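Local coordinates for protein UDP-D-quinovosamine 4-dehydrogenase (Vibrio fischeri, PDB 3NKL) that probably acts as an oxidoreductase and lyase on a UDP-linked sugar, this chain being only its Rossmann-like CoA-binding-type domain from a longer membrane protein, at residues B[85-99]-B[111-124]. Sequence-based numbering, arbitrary orientation.
Sequences IESLAKLHVEVLTIP and IGQLKEVSIDDLLG
Val117 N donates to Val95 O over 3.1 Å, and two further bonds tie Thr97 to Lys115: Thr97 N to Lys115 O and Lys115 N to Thr97 O. Strand 115-116 is thereby joined antiparallel to strand 94-97, whose far side pairs with strand 68-71 of the parallel core of the sheet; within this chain an antiparallel strand thus closes this edge of the Rossmann-like domain.

Beyond the strands, helix 119-123 crosses helix 78-89 steeply, at 76° between the short segments. Ile85 turns CG2 onto Leu122 CA, while Ala89 CB sits 3.3 Å from Leu122 O. Leu122 reaches back to Ala89 and Val95 with CD1 because chi1 (-163°) sets CG opposite the backbone N.

On the sheet face bearing Leu96 and Glu116, Leu96 CD2 rests against Glu116 CG at 3.5 Å in the modelled conformer of Glu116, one of two. In that conformer OE1 also comes within 3.4 Å of Glu94 OE1, two acceptors with a single water donating to both.

Glu86 flanks the helix crossing and reaches the C-terminal end of helix 119-123. Its CB heads past the other helix, but CG lies 3.7 Å from Asp121 O, and the chain, extended beyond CG, carries CD and both carboxylate oxygens over the CA of Gly124, with OE2 3.6 Å from it. One water donates to OE2 and Asp121 O, a second to OE1 and Leu123 O. Carboxylate and carbonyls are all acceptors here, so the waters supply the hydrogens that neither side has.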
ATOM      1  N   ILE B  85       2.578  -9.425 -12.859  1.00 16.54           N
ATOM      2  CA  ILE B  85       1.597  -9.916 -13.832  1.00 15.09           C
ATOM      3  C   ILE B  85       2.172 -11.091 -14.597  1.00 20.65           C
ATOM      4  O   ILE B  85       1.498 -12.100 -14.801  1.00 19.19           O
ATOM      5  CB  ILE B  85       1.177  -8.822 -14.839  1.00 14.62           C
ATOM      6  CG1 ILE B  85       0.276  -7.776 -14.159  1.00 12.30           C
ATOM      7  CG2 ILE B  85       0.431  -9.443 -16.027  1.00 19.85           C
ATOM      8  CD1 ILE B  85       0.200  -6.424 -14.922  1.00 17.91           C
ATOM      9  N   GLU B  86       3.423 -10.981 -15.017  1.00 21.22           N
ATOM     10  CA  GLU B  86       4.030 -12.077 -15.768  1.00 30.11           C
ATOM     11  C   GLU B  86       4.197 -13.335 -14.918  1.00 26.45           C
ATOM     12  O   GLU B  86       4.023 -14.453 -15.415  1.00 24.17           O
ATOM     13  CB  GLU B  86       5.360 -11.633 -16.399  1.00 28.73           C
ATOM     14  CG  GLU B  86       5.146 -10.521 -17.435  1.00 31.96           C
ATOM     15  CD  GLU B  86       6.407 -10.143 -18.206  1.00 40.59           C
ATOM     16  OE1 GLU B  86       7.134 -11.047 -18.684  1.00 36.01           O
ATOM     17  OE2 GLU B  86       6.660  -8.932 -18.350  1.00 39.75           O
ATOM     18  N   SER B  87       4.514 -13.155 -13.641  1.00 20.41           N
ATOM     19  CA  SER B  87       4.616 -14.280 -12.713  1.00 24.58           C
ATOM     20  C   SER B  87       3.286 -15.031 -12.619  1.00 23.11           C
ATOM     21  O   SER B  87       3.256 -16.256 -12.538  1.00 21.86           O
ATOM     22  CB  SER B  87       5.099 -13.815 -11.325  1.00 25.63           C
ATOM     23  OG  SER B  87       4.041 -13.308 -10.505  1.00 25.79           O
ATOM     24  N   LEU B  88       2.179 -14.299 -12.660  1.00 15.63           N
ATOM     25  CA  LEU B  88       0.856 -14.927 -12.617  1.00 18.24           C
ATOM     26  C   LEU B  88       0.443 -15.549 -13.953  1.00 20.24           C
ATOM     27  O   LEU B  88      -0.191 -16.617 -13.999  1.00 19.43           O
ATOM     28  CB  LEU B  88      -0.202 -13.898 -12.171  1.00 16.97           C
ATOM     29  CG  LEU B  88       0.069 -13.330 -10.771  1.00 19.09           C
ATOM     30  CD1 LEU B  88      -0.786 -12.093 -10.529  1.00 14.85           C
ATOM     31  CD2 LEU B  88      -0.262 -14.414  -9.716  1.00 19.15           C
ATOM     32  N   ALA B  89       0.776 -14.873 -15.044  1.00 17.11           N
ATOM     33  CA  ALA B  89       0.441 -15.402 -16.362  1.00 19.85           C
ATOM     34  C   ALA B  89       0.925 -16.816 -16.523  1.00 19.85           C
ATOM     35  O   ALA B  89       0.226 -17.656 -17.102  1.00 20.37           O
ATOM     36  CB  ALA B  89       1.036 -14.535 -17.455  1.00 18.10           C
ATOM     37  N   LYS B  90       2.157 -17.068 -16.077  1.00 14.44           N
ATOM     38  CA  LYS B  90       2.781 -18.356 -16.268  1.00 11.73           C
ATOM     39  C   LYS B  90       2.211 -19.429 -15.342  1.00 13.93           C
ATOM     40  O   LYS B  90       2.638 -20.579 -15.392  1.00 17.73           O
ATOM     41  CB  LYS B  90       4.300 -18.255 -16.079  1.00 20.37           C
ATOM     42  CG  LYS B  90       4.955 -17.297 -17.065  1.00 32.32           C
ATOM     43  CD  LYS B  90       6.411 -16.968 -16.663  1.00 39.33           C
ATOM     44  CE  LYS B  90       7.072 -16.042 -17.676  1.00 37.30           C
ATOM     45  NZ  LYS B  90       8.352 -15.481 -17.136  1.00 44.35           N
ATOM     46  N   LEU B  91       1.255 -19.052 -14.495  1.00 19.07           N
ATOM     47  CA  LEU B  91       0.579 -20.034 -13.652  1.00 19.58           C
ATOM     48  C   LEU B  91      -0.831 -20.318 -14.178  1.00 19.37           C
ATOM     49  O   LEU B  91      -1.636 -20.941 -13.488  1.00 17.15           O
ATOM     50  CB  LEU B  91       0.494 -19.547 -12.202  1.00 20.03           C
ATOM     51  CG  LEU B  91       1.854 -19.344 -11.518  1.00 19.62           C
ATOM     52  CD1 LEU B  91       1.656 -18.774 -10.125  1.00 23.79           C
ATOM     53  CD2 LEU B  91       2.553 -20.692 -11.457  1.00 26.25           C
ATOM     54  N   HIS B  92      -1.121 -19.825 -15.374  1.00 14.23           N
ATOM     55  CA  HIS B  92      -2.394 -20.090 -16.048  1.00 18.96           C
ATOM     56  C   HIS B  92      -3.572 -19.657 -15.189  1.00 19.77           C
ATOM     57  O   HIS B  92      -4.507 -20.420 -14.978  1.00 16.09           O
ATOM     58  CB  HIS B  92      -2.526 -21.578 -16.432  1.00 15.47           C
ATOM     59  CG  HIS B  92      -1.716 -21.971 -17.635  1.00 17.57           C
ATOM     60  ND1 HIS B  92      -1.581 -23.280 -18.049  1.00 19.32           N
ATOM     61  CD2 HIS B  92      -0.997 -21.222 -18.511  1.00 13.85           C
ATOM     62  CE1 HIS B  92      -0.817 -23.322 -19.129  1.00 18.44           C
ATOM     63  NE2 HIS B  92      -0.463 -22.085 -19.434  1.00 13.59           N
ATOM     64  N   VAL B  93      -3.519 -18.427 -14.684  1.00 14.44           N
ATOM     65  CA  VAL B  93      -4.693 -17.804 -14.102  1.00 19.35           C
ATOM     66  C   VAL B  93      -5.006 -16.574 -14.935  1.00 20.99           C
ATOM     67  O   VAL B  93      -4.166 -16.095 -15.671  1.00 21.39           O
ATOM     68  CB  VAL B  93      -4.455 -17.403 -12.650  1.00 15.90           C
ATOM     69  CG1 VAL B  93      -4.176 -18.674 -11.823  1.00 20.38           C
ATOM     70  CG2 VAL B  93      -3.264 -16.405 -12.518  1.00 16.72           C
ATOM     71  N   GLU B  94      -6.239 -16.117 -14.844  1.00 15.33           N
ATOM     72  CA  GLU B  94      -6.662 -14.864 -15.421  1.00 14.21           C
ATOM     73  C   GLU B  94      -6.259 -13.794 -14.409  1.00 13.87           C
ATOM     74  O   GLU B  94      -6.258 -14.044 -13.186  1.00 16.58           O
ATOM     75  CB  GLU B  94      -8.182 -14.907 -15.531  1.00 24.44           C
ATOM     76  CG  GLU B  94      -8.801 -13.635 -15.968  1.00 42.55           C
ATOM     77  CD  GLU B  94     -10.290 -13.789 -16.206  1.00 53.29           C
ATOM     78  OE1 GLU B  94     -10.774 -13.219 -17.202  1.00 52.03           O
ATOM     79  OE2 GLU B  94     -10.961 -14.483 -15.404  1.00 58.94           O
ATOM     80  N   VAL B  95      -5.890 -12.612 -14.888  1.00 13.19           N
ATOM     81  CA  VAL B  95      -5.409 -11.571 -13.962  1.00 17.08           C
ATOM     82  C   VAL B  95      -6.236 -10.303 -14.154  1.00 22.09           C
ATOM     83  O   VAL B  95      -6.330  -9.792 -15.282  1.00 16.62           O
ATOM     84  CB  VAL B  95      -3.905 -11.273 -14.173  1.00 13.84           C
ATOM     85  CG1 VAL B  95      -3.445 -10.174 -13.225  1.00 14.24           C
ATOM     86  CG2 VAL B  95      -3.066 -12.535 -13.952  1.00 15.92           C
ATOM     87  N   LEU B  96      -6.855  -9.822 -13.069  1.00 15.28           N
ATOM     88  CA  LEU B  96      -7.661  -8.602 -13.117  1.00 13.01           C
ATOM     89  C   LEU B  96      -7.043  -7.628 -12.144  1.00 14.56           C
ATOM     90  O   LEU B  96      -6.368  -8.039 -11.210  1.00 17.18           O
ATOM     91  CB  LEU B  96      -9.108  -8.846 -12.686  1.00 14.30           C
ATOM     92  CG  LEU B  96      -9.818 -10.066 -13.270  1.00 16.69           C
ATOM     93  CD1 LEU B  96     -11.251 -10.175 -12.709  1.00 25.49           C
ATOM     94  CD2 LEU B  96      -9.843  -9.914 -14.766  1.00 20.25           C
ATOM     95  N   THR B  97      -7.278  -6.337 -12.360  1.00 13.32           N
ATOM     96  CA  THR B  97      -6.668  -5.316 -11.506  1.00 13.86           C
ATOM     97  C   THR B  97      -7.655  -4.227 -11.106  1.00 14.10           C
ATOM     98  O   THR B  97      -8.542  -3.856 -11.888  1.00 15.06           O
ATOM     99  CB  THR B  97      -5.441  -4.633 -12.190  1.00 20.09           C
ATOM    100  OG1 THR B  97      -4.894  -3.626 -11.314  1.00 15.61           O
ATOM    101  CG2 THR B  97      -5.837  -3.971 -13.501  1.00 14.91           C
ATOM    102  N   ILE B  98      -7.485  -3.691  -9.900  1.00 13.68           N
ATOM    103  CA  ILE B  98      -8.244  -2.502  -9.506  1.00 15.35           C
ATOM    104  C   ILE B  98      -7.638  -1.300 -10.248  1.00 14.27           C
ATOM    105  O   ILE B  98      -6.576  -1.433 -10.864  1.00 16.13           O
ATOM    106  CB  ILE B  98      -8.190  -2.292  -7.980  1.00 13.59           C
ATOM    107  CG1 ILE B  98      -6.796  -1.836  -7.528  1.00 15.96           C
ATOM    108  CG2 ILE B  98      -8.615  -3.589  -7.233  1.00 13.30           C
ATOM    109  CD1 ILE B  98      -6.778  -1.449  -6.016  1.00 19.31           C
ATOM    110  N   PRO B  99      -8.291  -0.123 -10.180  1.00 14.40           N
ATOM    111  CA  PRO B  99      -7.770   1.068 -10.868  1.00 16.89           C
ATOM    112  C   PRO B  99      -6.369   1.509 -10.446  1.00 17.80           C
ATOM    113  O   PRO B  99      -5.867   1.100  -9.406  1.00 15.72           O
ATOM    114  CB  PRO B  99      -8.789   2.178 -10.490  1.00 12.65           C
ATOM    115  CG  PRO B  99     -10.080   1.387 -10.281  1.00 19.44           C
ATOM    116  CD  PRO B  99      -9.615   0.128  -9.572  1.00 15.69           C
ATOM    117  N   ILE B 111     -12.486   1.149  -6.151  1.00 23.10           N
ATOM    118  CA  ILE B 111     -11.591   0.006  -5.995  1.00 22.95           C
ATOM    119  C   ILE B 111     -12.235  -1.282  -6.517  1.00 24.40           C
ATOM    120  O   ILE B 111     -11.549  -2.212  -6.950  1.00 23.16           O
ATOM    121  CB  ILE B 111     -11.162  -0.150  -4.513  1.00 27.98           C
ATOM    122  CG1 ILE B 111     -10.262   1.015  -4.107  1.00 31.86           C
ATOM    123  CG2 ILE B 111     -10.351  -1.422  -4.293  1.00 25.68           C
ATOM    124  CD1 ILE B 111      -9.770   0.918  -2.682  1.00 40.40           C
ATOM    125  N   GLY B 112     -13.561  -1.334  -6.499  1.00 19.52           N
ATOM    126  CA  GLY B 112     -14.244  -2.543  -6.936  1.00 21.78           C
ATOM    127  C   GLY B 112     -14.287  -2.719  -8.447  1.00 23.09           C
ATOM    128  O   GLY B 112     -14.735  -3.748  -8.916  1.00 23.21           O
ATOM    129  N   GLN B 113     -13.867  -1.715  -9.222  1.00 20.33           N
ATOM    130  CA  GLN B 113     -13.884  -1.870 -10.686  1.00 22.10           C
ATOM    131  C   GLN B 113     -12.674  -2.700 -11.104  1.00 20.45           C
ATOM    132  O   GLN B 113     -11.527  -2.261 -10.978  1.00 17.62           O
ATOM    133  CB  GLN B 113     -13.876  -0.508 -11.393  1.00 24.46           C
ATOM    134  CG  GLN B 113     -15.135   0.340 -11.143  1.00 24.71           C
ATOM    135  CD  GLN B 113     -15.101   1.677 -11.884  1.00 22.24           C
ATOM    136  OE1 GLN B 113     -15.101   2.744 -11.269  1.00 22.94           O
ATOM    137  NE2 GLN B 113     -15.098   1.617 -13.216  1.00 26.01           N
ATOM    138  N   LEU B 114     -12.923  -3.902 -11.600  1.00 16.16           N
ATOM    139  CA  LEU B 114     -11.841  -4.834 -11.905  1.00 14.49           C
ATOM    140  C   LEU B 114     -11.691  -4.958 -13.411  1.00 20.17           C
ATOM    141  O   LEU B 114     -12.641  -5.334 -14.093  1.00 19.72           O
ATOM    142  CB  LEU B 114     -12.182  -6.216 -11.324  1.00 19.02           C
ATOM    143  CG  LEU B 114     -12.185  -6.305  -9.790  1.00 20.34           C
ATOM    144  CD1 LEU B 114     -12.733  -7.650  -9.343  1.00 27.63           C
ATOM    145  CD2 LEU B 114     -10.767  -6.077  -9.239  1.00 14.03           C
ATOM    146  N   LYS B 115     -10.502  -4.641 -13.924  1.00 16.59           N
ATOM    147  CA  LYS B 115     -10.251  -4.703 -15.358  1.00 18.95           C
ATOM    148  C   LYS B 115      -9.272  -5.823 -15.691  1.00 17.17           C
ATOM    149  O   LYS B 115      -8.298  -6.031 -14.969  1.00 15.89           O
ATOM    150  CB  LYS B 115      -9.633  -3.370 -15.778  1.00 20.10           C
ATOM    151  CG  LYS B 115      -9.326  -3.245 -17.260  1.00 21.05           C
ATOM    152  CD  LYS B 115      -8.972  -1.781 -17.520  1.00 34.80           C
ATOM    153  CE  LYS B 115      -7.672  -1.654 -18.246  1.00 45.68           C
ATOM    154  NZ  LYS B 115      -7.908  -1.891 -19.689  1.00 53.59           N
ATOM    155  N   GLU B 116      -9.510  -6.528 -16.793  0.61 15.84           N
ATOM    156  CA  GLU B 116      -8.558  -7.552 -17.249  0.61 18.03           C
ATOM    157  C   GLU B 116      -7.240  -6.866 -17.633  0.61 22.06           C
ATOM    158  O   GLU B 116      -7.264  -5.832 -18.294  0.61 22.66           O
ATOM    159  CB  GLU B 116      -9.158  -8.354 -18.420  0.61 24.66           C
ATOM    160  CG  GLU B 116     -10.503  -9.001 -18.064  0.61 21.51           C
ATOM    161  CD  GLU B 116     -11.177  -9.773 -19.204  0.61 35.41           C
ATOM    162  OE1 GLU B 116     -12.102 -10.561 -18.892  0.61 37.63           O
ATOM    163  OE2 GLU B 116     -10.814  -9.591 -20.391  0.61 27.95           O
ATOM    164  N   VAL B 117      -6.093  -7.396 -17.199  1.00 16.46           N
ATOM    165  CA  VAL B 117      -4.822  -6.774 -17.590  1.00 21.28           C
ATOM    166  C   VAL B 117      -4.616  -6.870 -19.107  1.00 27.09           C
ATOM    167  O   VAL B 117      -5.171  -7.762 -19.751  1.00 22.55           O
ATOM    168  CB  VAL B 117      -3.598  -7.343 -16.842  1.00 24.63           C
ATOM    169  CG1 VAL B 117      -3.780  -7.149 -15.333  1.00 25.78           C
ATOM    170  CG2 VAL B 117      -3.372  -8.793 -17.207  1.00 28.19           C
ATOM    171  N   SER B 118      -3.843  -5.961 -19.697  1.00 25.01           N
ATOM    172  CA  SER B 118      -3.649  -6.050 -21.158  1.00 25.54           C
ATOM    173  C   SER B 118      -2.912  -7.330 -21.529  1.00 30.70           C
ATOM    174  O   SER B 118      -2.113  -7.851 -20.742  1.00 28.30           O
ATOM    175  CB  SER B 118      -2.911  -4.827 -21.719  1.00 34.87           C
ATOM    176  OG  SER B 118      -1.577  -4.759 -21.237  1.00 32.74           O
ATOM    177  N   ILE B 119      -3.194  -7.838 -22.728  1.00 30.96           N
ATOM    178  CA  ILE B 119      -2.471  -8.975 -23.274  1.00 30.95           C
ATOM    179  C   ILE B 119      -0.983  -8.640 -23.437  1.00 32.31           C
ATOM    180  O   ILE B 119      -0.128  -9.509 -23.279  1.00 27.83           O
ATOM    181  CB  ILE B 119      -3.036  -9.386 -24.635  1.00 35.31           C
ATOM    182  CG1 ILE B 119      -2.381 -10.677 -25.108  1.00 34.44           C
ATOM    183  CG2 ILE B 119      -2.841  -8.266 -25.665  1.00 46.53           C
ATOM    184  CD1 ILE B 119      -2.958 -11.896 -24.455  1.00 45.39           C
ATOM    185  N   ASP B 120      -0.682  -7.384 -23.760  1.00 27.74           N
ATOM    186  CA  ASP B 120       0.700  -6.926 -23.818  1.00 33.80           C
ATOM    187  C   ASP B 120       1.395  -7.147 -22.477  1.00 32.90           C
ATOM    188  O   ASP B 120       2.494  -7.698 -22.424  1.00 33.88           O
ATOM    189  CB  ASP B 120       0.771  -5.445 -24.186  1.00 42.91           C
ATOM    190  CG  ASP B 120       0.529  -5.200 -25.666  1.00 58.97           C
ATOM    191  OD1 ASP B 120       0.719  -6.136 -26.474  1.00 52.07           O
ATOM    192  OD2 ASP B 120       0.153  -4.062 -26.018  1.00 75.09           O
ATOM    193  N   ASP B 121       0.749  -6.715 -21.396  1.00 23.64           N
ATOM    194  CA  ASP B 121       1.323  -6.868 -20.060  1.00 25.04           C
ATOM    195  C   ASP B 121       1.337  -8.337 -19.659  1.00 25.79           C
ATOM    196  O   ASP B 121       2.305  -8.816 -19.067  1.00 22.18           O
ATOM    197  CB  ASP B 121       0.535  -6.074 -19.027  1.00 25.10           C
ATOM    198  CG  ASP B 121       0.873  -4.589 -19.059  1.00 36.54           C
ATOM    199  OD1 ASP B 121       0.263  -3.806 -18.297  1.00 37.72           O
ATOM    200  OD2 ASP B 121       1.760  -4.215 -19.852  1.00 40.86           O
ATOM    201  N   LEU B 122       0.253  -9.046 -19.966  1.00 21.93           N
ATOM    202  CA  LEU B 122       0.155 -10.460 -19.617  1.00 20.91           C
ATOM    203  C   LEU B 122       1.314 -11.258 -20.198  1.00 26.11           C
ATOM    204  O   LEU B 122       1.851 -12.164 -19.555  1.00 26.24           O
ATOM    205  CB  LEU B 122      -1.144 -11.043 -20.194  1.00 23.15           C
ATOM    206  CG  LEU B 122      -1.638 -12.380 -19.631  1.00 26.21           C
ATOM    207  CD1 LEU B 122      -2.051 -12.236 -18.142  1.00 23.32           C
ATOM    208  CD2 LEU B 122      -2.814 -12.839 -20.470  1.00 29.68           C
ATOM    209  N   LEU B 123       1.657 -10.963 -21.448  1.00 24.89           N
ATOM    210  CA  LEU B 123       2.592 -11.797 -22.189  1.00 23.04           C
ATOM    211  C   LEU B 123       4.001 -11.197 -22.215  1.00 25.42           C
ATOM    212  O   LEU B 123       4.952 -11.844 -22.641  1.00 30.62           O
ATOM    213  CB  LEU B 123       2.088 -12.052 -23.630  1.00 25.51           C
ATOM    214  CG  LEU B 123       0.722 -12.755 -23.752  1.00 28.17           C
ATOM    215  CD1 LEU B 123       0.393 -13.042 -25.208  1.00 29.20           C
ATOM    216  CD2 LEU B 123       0.682 -14.051 -22.950  1.00 30.44           C
ATOM    217  N   GLY B 124       4.131  -9.962 -21.750  1.00 28.78           N
ATOM    218  CA  GLY B 124       5.421  -9.303 -21.754  1.00 36.25           C
ATOM    219  C   GLY B 124       5.855  -9.131 -23.192  1.00 40.91           C
ATOM    220  O   GLY B 124       6.902  -9.638 -23.599  1.00 40.72           O
TER
HETATM  221  O   HOH W   1       4.555  -7.433 -18.652  1.00 32.03           O
HETATM  222  O   HOH W   2       6.369 -13.195 -20.145  1.00 38.43           O
HETATM  223  O   HOH W   3     -13.084 -12.022 -16.677  1.00 49.92           O